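Local coordinates for fatty acid-binding protein 2 (Manduca sexta, PDB 1MDC) that binds one long-chain fatty acid per molecule inside a beta-barrel and belongs to the cytosolic fatty acid-binding protein family, at residues A[24-27]-A[28-31]; A[106-110]-A[111-115]. All coordinates share one frame; numbering follows the deposited sequence.

Contact 1 (A[24-27]-A[28-31])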
loop_
_atom_site.group_PDB
_atom_site.type_symbol
_atom_site.label_atom_id
_atom_site.label_comp_id
_atom_site.label_asym_id
_atom_site.label_seq_id
_atom_site.Cartn_x
_atom_site.Cartn_y
_atom_site.Cartn_z
ATOM N N GLY A 24 13.479 -8.633 2.180
ATOM C CA GLY A 24 13.931 -9.729 3.026
ATOM C C GLY A 24 12.801 -10.565 3.630
ATOM O O GLY A 24 12.955 -11.159 4.702
ATOM N N LEU A 25 11.656 -10.634 2.963
ATOM C CA LEU A 25 10.588 -11.437 3.531
ATOM C C LEU A 25 10.835 -12.910 3.257
ATOM O O LEU A 25 11.536 -13.279 2.313
ATOM C CB LEU A 25 9.241 -11.131 2.852
ATOM C CG LEU A 25 8.771 -9.669 2.907
ATOM C CD1 LEU A 25 7.313 -9.580 2.542
ATOM C CD2 LEU A 25 8.929 -9.012 4.253
ATOM N N SER A 26 10.246 -13.769 4.076
ATOM C CA SER A 26 10.405 -15.208 3.883
ATOM C C SER A 26 9.690 -15.672 2.603
ATOM O O SER A 26 8.755 -15.041 2.159
ATOM C CB SER A 26 9.907 -15.970 5.074
ATOM O OG SER A 26 8.482 -15.978 4.990
ATOM N N ASP A 27 10.132 -16.771 1.996
ATOM C CA ASP A 27 9.524 -17.286 0.782
ATOM C C ASP A 27 8.021 -17.538 0.910
ATOM O O ASP A 27 7.260 -17.311 -0.020
ATOM C CB ASP A 27 10.279 -18.532 0.202
ATOM C CG ASP A 27 11.708 -18.240 -0.239
ATOM O OD1 ASP A 27 11.885 -16.947 -0.447
ATOM O OD2 ASP A 27 12.610 -19.100 -0.381
ATOM N N ASP A 28 7.558 -18.016 2.050
ATOM C CA ASP A 28 6.135 -18.248 2.148
ATOM C C ASP A 28 5.327 -16.956 2.155
ATOM O O ASP A 28 4.193 -16.915 1.656
ATOM C CB ASP A 28 5.781 -18.890 3.470
ATOM C CG ASP A 28 6.046 -20.340 3.492
ATOM O OD1 ASP A 28 6.367 -20.864 2.341
ATOM O OD2 ASP A 28 5.983 -20.960 4.497
ATOM N N LYS A 29 5.898 -15.906 2.756
ATOM C CA LYS A 29 5.193 -14.632 2.809
ATOM C C LYS A 29 5.175 -14.026 1.429
ATOM O O LYS A 29 4.202 -13.402 0.997
ATOM C CB LYS A 29 5.799 -13.601 3.742
ATOM C CG LYS A 29 5.220 -13.756 5.126
ATOM C CD LYS A 29 6.130 -13.051 6.101
ATOM C CE LYS A 29 5.575 -12.778 7.492
ATOM N NZ LYS A 29 6.110 -11.519 8.068
ATOM N N ILE A 30 6.284 -14.225 0.733
ATOM C CA ILE A 30 6.389 -13.714 -0.600
ATOM C C ILE A 30 5.348 -14.384 -1.489
ATOM O O ILE A 30 4.652 -13.743 -2.252
ATOM C CB ILE A 30 7.790 -13.855 -1.125
ATOM C CG1 ILE A 30 8.684 -12.816 -0.494
ATOM C CG2 ILE A 30 7.766 -13.711 -2.628
ATOM C CD1 ILE A 30 10.160 -12.918 -0.994
ATOM N N GLN A 31 5.214 -15.695 -1.390
ATOM C CA GLN A 31 4.237 -16.414 -2.194
ATOM C C GLN A 31 2.796 -15.971 -1.887
ATOM O O GLN A 31 1.957 -15.801 -2.773
ATOM C CB GLN A 31 4.415 -17.970 -2.015
ATOM C CG GLN A 31 3.441 -18.895 -2.818
ATOM C CD GLN A 31 3.584 -20.392 -2.462
ATOM O OE1 GLN A 31 3.613 -20.791 -1.285
ATOM N NE2 GLN A 31 3.681 -21.246 -3.480
#
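Leu25 and Ile30 start their side chains toward each other across the N-terminal end of helix 27-35. The methylene of Leu25 does the touching: its CB lies 3.8 Å from CG1 of Ile30. The branched end of Leu25, CG and its two methyls, turns off beside the backbone N (chi1 -58°), leaving CB to face Ile30. Ile30 reaches back to the preceding loop with its long branch. Its CD1 ends 3.6 Å from the backbone O of Leu25. Ser26 stands beside this apolar pair as the N-cap of the helix. The pair spans the cap, from the residue before it to the fourth after it, as in a hydrophobic staple. OG of Ser26 lies between the backbone N and the carbonyl carbon (chi1 77°), which turns it back to the first turn. There OG of Ser26 accepts a weak bond from N of Lys29 at 3.4 Å. The N-H of Lys29 also makes a weak, strongly bent bond to the backbone O of Ser26. O of Ser26 takes a straighter bond from N of Ile30, 3.0 Å long and nearly in line with the carbonyl. Lys29 runs its aliphatic chain past the cap, with CB 3.8 Å from OG of Ser26. Its ammonium leads away and has a long, weak ion pair with Asp78.

The segment belongs to the helix-turn-helix that closes one end of the fatty acid-binding protein barrel. Gly24 ends the preceding helix in a Schellman motif, with a positive phi that favours glycine. Leu25 and Ile30 both rest on Leu20 of helix 16-21, and the Leu25 side chain comes within about 4 Å of the bound palmitic acid. One residue on from the cap, the backbone O of Asp27 receives the N-H of Gln31 at 2.9 Å.

Contact 2 (A[106-110]-A[111-115]). With SO4 (sulfate ion), chain B.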
loop_
_atom_site.group_PDB
_atom_site.type_symbol
_atom_site.label_atom_id
_atom_site.label_comp_id
_atom_site.label_asym_id
_atom_site.label_seq_id
_atom_site.Cartn_x
_atom_site.Cartn_y
_atom_site.Cartn_z
ATOM N N LYS A 106 0.508 6.383 -4.513
ATOM C CA LYS A 106 -0.804 5.984 -5.018
ATOM C C LYS A 106 -1.456 7.115 -5.782
ATOM O O LYS A 106 -1.780 8.126 -5.206
ATOM C CB LYS A 106 -1.651 5.626 -3.820
ATOM C CG LYS A 106 -0.917 4.692 -2.874
ATOM C CD LYS A 106 -1.673 4.203 -1.608
ATOM C CE LYS A 106 -2.983 3.490 -1.823
ATOM N NZ LYS A 106 -3.649 3.167 -0.525
ATOM N N GLU A 107 -1.627 6.940 -7.077
ATOM C CA GLU A 107 -2.224 7.964 -7.906
ATOM C C GLU A 107 -3.591 7.563 -8.402
ATOM O O GLU A 107 -3.732 6.580 -9.114
ATOM C CB GLU A 107 -1.290 8.289 -9.091
ATOM C CG GLU A 107 0.053 8.941 -8.679
ATOM C CD GLU A 107 0.944 9.135 -9.886
ATOM O OE1 GLU A 107 1.550 8.220 -10.414
ATOM O OE2 GLU A 107 0.945 10.341 -10.365
ATOM N N TYR A 108 -4.624 8.325 -8.032
ATOM C CA TYR A 108 -5.973 8.001 -8.477
ATOM C C TYR A 108 -6.404 8.873 -9.651
ATOM O O TYR A 108 -6.146 10.057 -9.650
ATOM C CB TYR A 108 -6.927 8.335 -7.338
ATOM C CG TYR A 108 -6.788 7.440 -6.087
ATOM C CD1 TYR A 108 -5.880 7.798 -5.071
ATOM C CD2 TYR A 108 -7.569 6.299 -5.947
ATOM C CE1 TYR A 108 -5.749 7.009 -3.927
ATOM C CE2 TYR A 108 -7.458 5.499 -4.801
ATOM C CZ TYR A 108 -6.553 5.879 -3.800
ATOM O OH TYR A 108 -6.432 5.097 -2.650
ATOM N N ASN A 109 -7.042 8.268 -10.637
ATOM C CA ASN A 109 -7.520 8.928 -11.836
ATOM C C ASN A 109 -8.758 8.179 -12.269
ATOM O O ASN A 109 -8.716 7.153 -12.941
ATOM C CB ASN A 109 -6.441 9.087 -12.950
ATOM C CG ASN A 109 -7.044 9.516 -14.330
ATOM O OD1 ASN A 109 -7.955 10.405 -14.445
ATOM N ND2 ASN A 109 -6.560 8.846 -15.379
ATOM N N GLY A 110 -9.887 8.702 -11.852
ATOM C CA GLY A 110 -11.112 8.054 -12.203
ATOM C C GLY A 110 -11.133 6.706 -11.535
ATOM O O GLY A 110 -10.766 6.561 -10.356
ATOM N N ASP A 111 -11.557 5.742 -12.333
ATOM C CA ASP A 111 -11.657 4.388 -11.889
ATOM C C ASP A 111 -10.322 3.671 -11.858
ATOM O O ASP A 111 -10.277 2.490 -11.570
ATOM C CB ASP A 111 -12.679 3.644 -12.691
ATOM C CG ASP A 111 -14.083 3.942 -12.214
ATOM O OD1 ASP A 111 -14.248 4.670 -11.133
ATOM O OD2 ASP A 111 -15.010 3.489 -12.771
ATOM N N ASP A 112 -9.230 4.359 -12.136
ATOM C CA ASP A 112 -7.961 3.659 -12.075
ATOM C C ASP A 112 -7.104 4.156 -10.927
ATOM O O ASP A 112 -7.114 5.352 -10.605
ATOM C CB ASP A 112 -7.118 3.952 -13.350
ATOM C CG ASP A 112 -7.739 3.477 -14.629
ATOM O OD1 ASP A 112 -7.861 2.206 -14.739
ATOM O OD2 ASP A 112 -8.121 4.214 -15.464
ATOM N N LEU A 113 -6.346 3.237 -10.310
ATOM C CA LEU A 113 -5.445 3.572 -9.206
ATOM C C LEU A 113 -4.097 2.939 -9.614
ATOM O O LEU A 113 -4.097 1.758 -9.936
ATOM C CB LEU A 113 -5.948 3.067 -7.838
ATOM C CG LEU A 113 -4.864 2.897 -6.755
ATOM C CD1 LEU A 113 -4.144 4.204 -6.326
ATOM C CD2 LEU A 113 -5.492 2.262 -5.514
ATOM N N VAL A 114 -2.997 3.700 -9.643
ATOM C CA VAL A 114 -1.703 3.147 -10.019
ATOM C C VAL A 114 -0.825 3.319 -8.825
ATOM O O VAL A 114 -0.766 4.405 -8.315
ATOM C CB VAL A 114 -1.100 3.953 -11.199
ATOM C CG1 VAL A 114 0.254 3.346 -11.601
ATOM C CG2 VAL A 114 -2.041 3.955 -12.448
ATOM N N VAL A 115 -0.161 2.278 -8.359
ATOM C CA VAL A 115 0.708 2.394 -7.212
ATOM C C VAL A 115 2.122 2.108 -7.704
ATOM O O VAL A 115 2.347 1.073 -8.311
ATOM C CB VAL A 115 0.365 1.335 -6.129
ATOM C CG1 VAL A 115 1.321 1.508 -4.924
ATOM C CG2 VAL A 115 -1.065 1.533 -5.552
HETATM S S SO4 B . -1.578 1.275 1.258
HETATM O O1 SO4 B . -2.115 2.582 1.654
HETATM O O2 SO4 B . -2.295 0.782 0.100
HETATM O O3 SO4 B . -0.165 1.383 0.870
HETATM O O4 SO4 B . -1.744 0.318 2.389
#
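Leu113 packs against Tyr108 and Lys106 in the beta hairpin of strands 100-109 and 112-119, part of the antiparallel barrel wall of the fatty acid-binding protein fold. A type II' turn from Asn109 to Asp112 joins the strands, with Gly110 at its positive phi. Tyr108 and Leu113 form a non-hydrogen-bonded pair, and their side chains lie side by side. CD1 of Leu113 sits over the centre of the Tyr108 ring, 3.8 Å from the centroid and only 8° off the normal, a CH-pi contact. CD2 of Leu113 lies 3.9 Å from CE2 of Tyr108. Leu113 can do this because its CG is anti to the backbone N (chi1 158°). Tyr108 also stacks with Tyr3 and meets Tyr8 edge-to-face. With an alanine here, CD1 of Leu113 would probably lose the ring face it rests on, and Tyr3 and Tyr8 their aromatic neighbour.

Lys106 is on the same face as Tyr108. Its CB lies 3.8 Å from CD1 of Leu113, and its CG lies alongside CG2 of Val115. Both Lys106 and Val115 touch the bound palmitic acid. Beyond CG the lysine chain bends at chi3 (57°), where it turns to the sulfate. NZ also bonds to Gln40, a hexadecanoate-binding residue, so the buried ammonium has several acceptors. The sulfate is probably from the crystallisation liquor.

Glu107 and Val114 point to the other face and form a hydrogen-bonded pair. The N-H of Glu107 runs straight to O of Val114 at 2.9 Å, and N of Val114 returns a bond to O of Glu107. His93 and Tyr84 share the sulfate with Lys106, whose NZ is 2.7 Å from O1 and 2.8 Å from O2 of that ion.

From the N terminus the chain forms strand 8-14 and helix 16-21, then enters contact 1. Contact 1 makes the turn from the first helix into helix 27-35 and closes before the long run of strands begins. At the end of the seventh strand counting from 39-45, the chain reaches the tip of the hairpin, where contact 2 turns strand 100-109 into strand 112-119. The two contacts follow in series; they neither nest nor cross. The centres of contact 1 and contact 2 are about 27 Å apart, on opposite sides of the chain's centre. Contact 1 belongs to the helical cap and contact 2 to the barrel wall, beside the last strand, 122-131. Each has a side chain near the same palmitic acid.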